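Local coordinates for chemotaxis protein CheX (Vibrio vulnificus, PDB 6VPW) that probably dephosphorylates the phosphorylated response regulator CheY, as CheX-family phosphatases do, and so takes part in signalling in bacterial chemotaxis, at residues 60-65 against 147-152; 41-46 against 122-127. All blocks are in the same frame, centred on the assembly; numbering follows the deposited sequence.

Interaction 1: residues 60-65 against 147-152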
ATOM      1  N   SER A  60      -0.307  -7.481  -1.082  1.00 26.84           N
ATOM      2  CA  SER A  60       0.336  -6.755  -2.198  1.00 24.96           C
ATOM      3  C   SER A  60       0.622  -7.757  -3.324  1.00 23.72           C
ATOM      4  O   SER A  60       0.855  -8.944  -3.025  1.00 23.07           O
ATOM      5  CB  SER A  60       1.590  -6.028  -1.773  1.00 26.49           C
ATOM      6  OG  SER A  60       2.533  -6.918  -1.193  1.00 26.55           O
ATOM      7  N   ILE A  61       0.454  -7.296  -4.558  1.00 24.14           N
ATOM      8  CA  ILE A  61       0.838  -8.063  -5.768  1.00 25.88           C
ATOM      9  C   ILE A  61       1.879  -7.207  -6.460  1.00 25.16           C
ATOM     10  O   ILE A  61       1.552  -6.050  -6.798  1.00 24.79           O
ATOM     11  CB  ILE A  61      -0.332  -8.339  -6.726  1.00 28.79           C
ATOM     12  CG1 ILE A  61      -1.536  -8.954  -6.014  1.00 31.61           C
ATOM     13  CG2 ILE A  61       0.166  -9.212  -7.863  1.00 29.78           C
ATOM     14  CD1 ILE A  61      -2.751  -9.070  -6.900  1.00 38.08           C
ATOM     15  N   THR A  62       3.065  -7.765  -6.667  1.00 24.83           N
ATOM     16  CA  THR A  62       4.158  -7.006  -7.310  1.00 25.31           C
ATOM     17  C   THR A  62       4.491  -7.688  -8.630  1.00 25.79           C
ATOM     18  O   THR A  62       4.616  -8.938  -8.625  1.00 24.56           O
ATOM     19  CB  THR A  62       5.369  -6.940  -6.375  1.00 28.57           C
ATOM     20  OG1 THR A  62       4.957  -6.240  -5.193  1.00 29.35           O
ATOM     21  CG2 THR A  62       6.546  -6.263  -7.036  1.00 30.10           C
ATOM     22  N   PHE A  63       4.657  -6.887  -9.684  1.00 25.44           N
ATOM     23  CA  PHE A  63       4.980  -7.409 -11.032  1.00 25.77           C
ATOM     24  C   PHE A  63       6.254  -6.788 -11.596  1.00 26.89           C
ATOM     25  O   PHE A  63       6.484  -5.564 -11.421  1.00 26.90           O
ATOM     26  CB  PHE A  63       3.882  -7.036 -12.035  1.00 27.91           C
ATOM     27  CG  PHE A  63       2.517  -7.587 -11.729  1.00 28.67           C
ATOM     28  CD1 PHE A  63       2.137  -8.834 -12.189  1.00 30.46           C
ATOM     29  CD2 PHE A  63       1.624  -6.869 -10.953  1.00 32.21           C
ATOM     30  CE1 PHE A  63       0.877  -9.338 -11.905  1.00 32.29           C
ATOM     31  CE2 PHE A  63       0.364  -7.370 -10.678  1.00 32.65           C
ATOM     32  CZ  PHE A  63      -0.014  -8.593 -11.174  1.00 32.03           C
ATOM     33  N   ASP A  64       7.021  -7.615 -12.313  1.00 28.85           N
ATOM     34  CA  ASP A  64       8.119  -7.091 -13.164  1.00 30.09           C
ATOM     35  C   ASP A  64       7.443  -6.321 -14.299  1.00 30.27           C
ATOM     36  O   ASP A  64       6.325  -6.730 -14.702  1.00 30.18           O
ATOM     37  CB  ASP A  64       9.005  -8.211 -13.725  1.00 31.68           C
ATOM     38  CG  ASP A  64       9.912  -8.850 -12.690  1.00 33.91           C
ATOM     39  OD1 ASP A  64      10.015  -8.287 -11.600  1.00 35.32           O
ATOM     40  OD2 ASP A  64      10.503  -9.906 -12.987  1.00 36.83           O
ATOM     41  N   GLU A  65       8.096  -5.275 -14.816  1.00 32.67           N
ATOM     42  CA  GLU A  65       7.512  -4.455 -15.910  1.00 35.48           C
ATOM     43  C   GLU A  65       7.146  -5.347 -17.098  1.00 33.46           C
ATOM     44  O   GLU A  65       6.018  -5.200 -17.617  1.00 33.49           O
ATOM     45  CB  GLU A  65       8.492  -3.355 -16.336  1.00 40.29           C
ATOM     46  CG  GLU A  65       7.996  -2.505 -17.489  1.00 46.97           C
ATOM     47  CD  GLU A  65       8.805  -1.238 -17.715  1.00 52.12           C
ATOM     48  OE1 GLU A  65       8.433  -0.454 -18.611  1.00 62.11           O
ATOM     49  OE2 GLU A  65       9.790  -1.032 -16.985  1.00 52.94           O
ATOM     50  N   ASN A 147       8.753 -11.958 -13.475  1.00 36.03           N
ATOM     51  CA  ASN A 147       8.310 -12.570 -12.205  1.00 35.56           C
ATOM     52  C   ASN A 147       7.324 -11.647 -11.482  1.00 32.83           C
ATOM     53  O   ASN A 147       7.181 -10.453 -11.850  1.00 31.68           O
ATOM     54  CB  ASN A 147       9.524 -12.912 -11.334  1.00 37.95           C
ATOM     55  CG  ASN A 147      10.468 -13.909 -11.982  1.00 41.02           C
ATOM     56  OD1 ASN A 147      10.069 -14.724 -12.814  1.00 39.50           O
ATOM     57  ND2 ASN A 147      11.729 -13.860 -11.599  1.00 45.52           N
ATOM     58  N   ALA A 148       6.648 -12.222 -10.499  1.00 30.72           N
ATOM     59  CA  ALA A 148       5.690 -11.474  -9.673  1.00 29.45           C
ATOM     60  C   ALA A 148       5.692 -12.101  -8.288  1.00 29.12           C
ATOM     61  O   ALA A 148       6.280 -13.183  -8.112  1.00 30.65           O
ATOM     62  CB  ALA A 148       4.312 -11.527 -10.290  1.00 29.77           C
ATOM     63  N   PHE A 149       5.078 -11.432  -7.329  1.00 28.03           N
ATOM     64  CA  PHE A 149       4.917 -12.116  -6.033  1.00 29.76           C
ATOM     65  C   PHE A 149       3.782 -11.452  -5.268  1.00 26.94           C
ATOM     66  O   PHE A 149       3.508 -10.240  -5.443  1.00 25.30           O
ATOM     67  CB  PHE A 149       6.228 -12.197  -5.247  1.00 34.57           C
ATOM     68  CG  PHE A 149       6.937 -10.890  -5.066  1.00 35.85           C
ATOM     69  CD1 PHE A 149       6.601 -10.043  -4.019  1.00 42.68           C
ATOM     70  CD2 PHE A 149       7.931 -10.501  -5.949  1.00 39.82           C
ATOM     71  CE1 PHE A 149       7.250  -8.823  -3.857  1.00 41.34           C
ATOM     72  CE2 PHE A 149       8.572  -9.281  -5.790  1.00 43.01           C
ATOM     73  CZ  PHE A 149       8.238  -8.450  -4.742  1.00 44.17           C
ATOM     74  N   ILE A 150       3.094 -12.289  -4.517  1.00 25.66           N
ATOM     75  CA  ILE A 150       2.035 -11.833  -3.585  1.00 25.84           C
ATOM     76  C   ILE A 150       2.657 -11.846  -2.196  1.00 27.23           C
ATOM     77  O   ILE A 150       3.409 -12.808  -1.884  1.00 27.19           O
ATOM     78  CB  ILE A 150       0.791 -12.732  -3.606  1.00 27.46           C
ATOM     79  CG1 ILE A 150       0.073 -12.673  -4.948  1.00 29.35           C
ATOM     80  CG2 ILE A 150      -0.155 -12.369  -2.456  1.00 27.50           C
ATOM     81  CD1 ILE A 150      -1.010 -13.709  -5.085  1.00 33.46           C
ATOM     82  N   GLU A 151       2.400 -10.796  -1.425  1.00 27.09           N
ATOM     83  CA  GLU A 151       2.801 -10.828  -0.003  1.00 28.71           C
ATOM     84  C   GLU A 151       1.519 -10.598   0.779  1.00 29.16           C
ATOM     85  O   GLU A 151       0.666  -9.745   0.351  1.00 25.25           O
ATOM     86  CB  GLU A 151       3.895  -9.829   0.357  1.00 33.24           C
ATOM     87  CG  GLU A 151       5.248 -10.160  -0.233  1.00 38.23           C
ATOM     88  CD  GLU A 151       6.363  -9.306   0.344  1.00 42.31           C
ATOM     89  OE1 GLU A 151       7.457  -9.277  -0.249  1.00 48.51           O
ATOM     90  OE2 GLU A 151       6.136  -8.690   1.389  1.00 44.81           O
ATOM     91  N   ILE A 152       1.368 -11.333   1.874  1.00 30.42           N
ATOM     92  CA  ILE A 152       0.110 -11.183   2.647  1.00 33.09           C
ATOM     93  C   ILE A 152       0.445 -11.294   4.129  1.00 31.20           C
ATOM     94  O   ILE A 152       1.415 -12.001   4.473  1.00 30.45           O
ATOM     95  CB  ILE A 152      -0.915 -12.214   2.150  1.00 36.27           C
ATOM     96  CG1 ILE A 152      -2.342 -11.842   2.535  1.00 40.90           C
ATOM     97  CG2 ILE A 152      -0.543 -13.621   2.595  1.00 40.13           C
ATOM     98  CD1 ILE A 152      -3.365 -12.520   1.657  1.00 46.11           C
TER
HETATM   99  O   HOH W   1       3.930  -8.028  -3.328  1.00 29.47           O

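Interaction 2: residues 41-46 against 122-127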
ATOM      1  N   ARG A  41      11.794  -7.660  -5.121  1.00 42.86           N
ATOM      2  CA  ARG A  41      11.667  -6.373  -5.847  1.00 38.04           C
ATOM      3  C   ARG A  41      10.719  -6.508  -7.044  1.00 35.67           C
ATOM      4  O   ARG A  41      10.585  -7.620  -7.587  1.00 36.51           O
ATOM      5  CB  ARG A  41      13.062  -5.917  -6.279  1.00 39.87           C
ATOM      6  CG  ARG A  41      13.981  -5.595  -5.110  1.00 43.81           C
ATOM      7  CD  ARG A  41      15.414  -5.363  -5.538  1.00 47.66           C
ATOM      8  NE  ARG A  41      15.554  -4.153  -6.332  1.00 49.09           N
ATOM      9  CZ  ARG A  41      16.643  -3.823  -7.018  1.00 51.95           C
ATOM     10  NH1 ARG A  41      17.694  -4.625  -7.034  1.00 52.82           N
ATOM     11  NH2 ARG A  41      16.671  -2.697  -7.707  1.00 55.76           N
ATOM     12  N   GLY A  42      10.135  -5.389  -7.466  1.00 29.32           N
ATOM     13  CA  GLY A  42       9.257  -5.355  -8.644  1.00 28.36           C
ATOM     14  C   GLY A  42       9.164  -3.948  -9.199  1.00 28.03           C
ATOM     15  O   GLY A  42       9.773  -3.040  -8.602  1.00 27.79           O
ATOM     16  N   ASP A  43       8.348  -3.756 -10.234  1.00 26.97           N
ATOM     17  CA  ASP A  43       8.302  -2.448 -10.934  1.00 27.90           C
ATOM     18  C   ASP A  43       6.946  -1.783 -10.733  1.00 26.32           C
ATOM     19  O   ASP A  43       6.873  -0.540 -10.803  1.00 26.26           O
ATOM     20  CB  ASP A  43       8.683  -2.651 -12.400  1.00 29.56           C
ATOM     21  CG  ASP A  43      10.044  -3.318 -12.559  1.00 32.89           C
ATOM     22  OD1 ASP A  43      11.006  -2.903 -11.852  1.00 33.93           O
ATOM     23  OD2 ASP A  43      10.121  -4.277 -13.343  1.00 30.19           O
ATOM     24  N   VAL A  44       5.910  -2.580 -10.513  1.00 26.11           N
ATOM     25  CA  VAL A  44       4.557  -2.008 -10.279  1.00 25.14           C
ATOM     26  C   VAL A  44       3.838  -2.936  -9.304  1.00 24.58           C
ATOM     27  O   VAL A  44       3.876  -4.161  -9.497  1.00 22.92           O
ATOM     28  CB  VAL A  44       3.794  -1.742 -11.597  1.00 26.71           C
ATOM     29  CG1 VAL A  44       3.536  -3.005 -12.408  1.00 27.85           C
ATOM     30  CG2 VAL A  44       2.492  -0.994 -11.343  1.00 25.94           C
ATOM     31  N   SER A  45       3.268  -2.361  -8.244  1.00 24.11           N
ATOM     32  CA  SER A  45       2.576  -3.164  -7.210  1.00 22.83           C
ATOM     33  C   SER A  45       1.188  -2.604  -6.919  1.00 23.35           C
ATOM     34  O   SER A  45       1.020  -1.350  -6.962  1.00 25.99           O
ATOM     35  CB  SER A  45       3.355  -3.184  -5.925  1.00 25.47           C
ATOM     36  OG  SER A  45       4.658  -3.694  -6.106  1.00 27.12           O
ATOM     37  N   GLY A  46       0.247  -3.512  -6.674  1.00 22.49           N
ATOM     38  CA  GLY A  46      -1.095  -3.201  -6.149  1.00 22.51           C
ATOM     39  C   GLY A  46      -1.111  -3.557  -4.670  1.00 25.18           C
ATOM     40  O   GLY A  46      -0.572  -4.640  -4.311  1.00 24.82           O
ATOM     41  N   SER A 122       4.516   2.617  -8.452  1.00 28.02           N
ATOM     42  CA  SER A 122       5.365   2.426  -9.650  1.00 29.83           C
ATOM     43  C   SER A 122       6.781   2.896  -9.322  1.00 31.31           C
ATOM     44  O   SER A 122       6.944   3.996  -8.759  1.00 30.92           O
ATOM     45  CB  SER A 122       4.820   3.146 -10.868  1.00 32.43           C
ATOM     46  OG  SER A 122       3.457   2.800 -11.090  1.00 34.05           O
ATOM     47  N   GLY A 123       7.760   2.092  -9.701  1.00 32.09           N
ATOM     48  CA  GLY A 123       9.161   2.444  -9.440  1.00 35.91           C
ATOM     49  C   GLY A 123      10.020   1.266  -9.779  1.00 36.14           C
ATOM     50  O   GLY A 123       9.727   0.179  -9.274  1.00 34.44           O
ATOM     51  N   LYS A 124      11.008   1.475 -10.645  1.00 38.42           N
ATOM     52  CA  LYS A 124      11.866   0.353 -11.088  1.00 41.19           C
ATOM     53  C   LYS A 124      12.548  -0.255  -9.859  1.00 39.53           C
ATOM     54  O   LYS A 124      13.180   0.487  -9.119  1.00 38.57           O
ATOM     55  CB  LYS A 124      12.893   0.856 -12.104  1.00 46.44           C
ATOM     56  CG  LYS A 124      13.648  -0.221 -12.871  1.00 54.71           C
ATOM     57  CD  LYS A 124      12.839  -0.854 -13.984  1.00 59.03           C
ATOM     58  CE  LYS A 124      13.695  -1.646 -14.948  1.00 63.99           C
ATOM     59  NZ  LYS A 124      12.905  -2.136 -16.103  1.00 67.58           N
ATOM     60  N   GLY A 125      12.337  -1.545  -9.621  1.00 38.25           N
ATOM     61  CA  GLY A 125      13.030  -2.258  -8.532  1.00 38.02           C
ATOM     62  C   GLY A 125      12.658  -1.807  -7.132  1.00 35.91           C
ATOM     63  O   GLY A 125      13.500  -1.988  -6.252  1.00 36.42           O
ATOM     64  N   HIS A 126      11.440  -1.295  -6.908  1.00 32.65           N
ATOM     65  CA  HIS A 126      11.042  -0.917  -5.522  1.00 32.46           C
ATOM     66  C   HIS A 126      10.805  -2.176  -4.673  1.00 32.03           C
ATOM     67  O   HIS A 126      10.562  -3.276  -5.265  1.00 33.02           O
ATOM     68  CB  HIS A 126       9.792  -0.029  -5.526  1.00 31.28           C
ATOM     69  CG  HIS A 126       8.536  -0.738  -5.911  1.00 30.26           C
ATOM     70  ND1 HIS A 126       8.009  -0.661  -7.177  1.00 30.23           N
ATOM     71  CD2 HIS A 126       7.689  -1.518  -5.196  1.00 31.19           C
ATOM     72  CE1 HIS A 126       6.892  -1.377  -7.229  1.00 30.89           C
ATOM     73  NE2 HIS A 126       6.683  -1.921  -6.037  1.00 29.26           N
ATOM     74  N   THR A 127      10.859  -2.039  -3.343  1.00 31.02           N
ATOM     75  CA  THR A 127      10.607  -3.191  -2.435  1.00 33.32           C
ATOM     76  C   THR A 127       9.387  -2.911  -1.559  1.00 33.11           C
ATOM     77  O   THR A 127       9.095  -1.732  -1.298  1.00 32.60           O
ATOM     78  CB  THR A 127      11.823  -3.498  -1.544  1.00 37.31           C
ATOM     79  OG1 THR A 127      12.097  -2.336  -0.771  1.00 42.59           O
ATOM     80  CG2 THR A 127      13.068  -3.844  -2.321  1.00 40.02           C
TER

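Interaction 1: residues 60-65 against 147-152
Thr62 lies against the ring of Phe149, its CB over one face of the ring and 3.8 Å from the centroid, 20° off the normal: a CH-pi contact. The ring reaches the threonine because Phe149 CG stands between its own backbone N and carbonyl carbon (chi1 52°), which turns the ring toward Thr62 on the neighbouring strand. Thr62 puts CG2 anti to its backbone N, and this methyl meets Phe149 CZ at 3.6 Å. Its OG1 bonds to Ser45 and to a water, which also bonds Ser60 OG and donates to Phe149 O, joining three polar atoms on this side of the sheet. Ser60 OG has a further partner in His130, while Glu151, whose CB packs on Ser60 OG at 3.6 Å, carries its carboxylate away to a salt bridge with Lys35. On the reverse side Ile61 and Ile150 run side by side, CG1 to CG1 4.2 Å, and Phe63 meets Ala148 CB with CD1. The strands beneath are antiparallel and regularly bonded; Thr62 and Phe149 form a hydrogen-bonded pair, with Thr62 N to Phe149 O at 2.8 Å. Asp64 closes the end twice: its N donates to Asn147 O, and its OD2, 2.7 Å from Asn147 N, accepts a nearly straight bond (167°) that arrives from above the carboxylate plane. Asp64 is also the N-cap residue of helix 65-76, but its side chain makes no capping bond. Strands 56-63 and 148-154 lie in the middle of the six-stranded antiparallel sheet, flanked by 44-51 and 137-142. Helix 8-23 packs on Ile150 through Leu15, and Ile128 of strand 126-130 touches Ser60 and Thr62 on the other face.

Interaction 2: residues 41-46 against 122-127
His126 and Ser45 join through NE2 and OG, 2.7 Å apart, with the hydroxyl at the edge of the imidazole and in its plane. His126 ND1 donates to Gly123 O at 2.8 Å, so both ends of the ring are held and its rotation is fixed. Placing His126 CG between the backbone N and carbonyl carbon (chi1 70°) turns the imidazole so that Gly42 O stands over one face, offset toward the rim and 3.2 Å above the ring plane. Asp43 OD1 accepts from Gly125 N at 2.9 Å, nearly along its C-O axis, while OD2 bonds the backbone N of Glu65, where helix 65-76 begins. At the outer edge Arg41 bends at chi3, and its NE donates to Gly125 O at 3.0 Å, the oxygen lying in the guanidinium plane; Arg41 CG meets Thr127 CG2. Farther out, Ser122 and Thr127 pair with a strand of the second subunit, continuing the sheet across the interface. The backbone gives the motifs: a classic beta bulge, with Asp43 and Val44 both facing Phe63, beside a type II turn from Gly123 to His126; each segment turns a corner there, so that its two strands belong to different sheets.

Overall arrangement
The centres of interactions 1 and 2 lie about 8 Å apart, and the two contacts touch. Along the chain their segments alternate: 41-46, 60-65, 122-127, 147-152. Strands 44-51 and 56-63, successive in sequence and adjacent in the six-stranded sheet, carry one segment of each contact. Interaction 1 is buried near the centre of the chain; interaction 2 lies towards the outermost strand 114-123, where the sheet also gives way to the small pair 41-42 and 126-130. Packing of Phe149 on Arg41 and of Thr62 on Gly42 ties the small sheet to the large one. Together they connect the interior of this CheX fold to the edge that meets the second subunit.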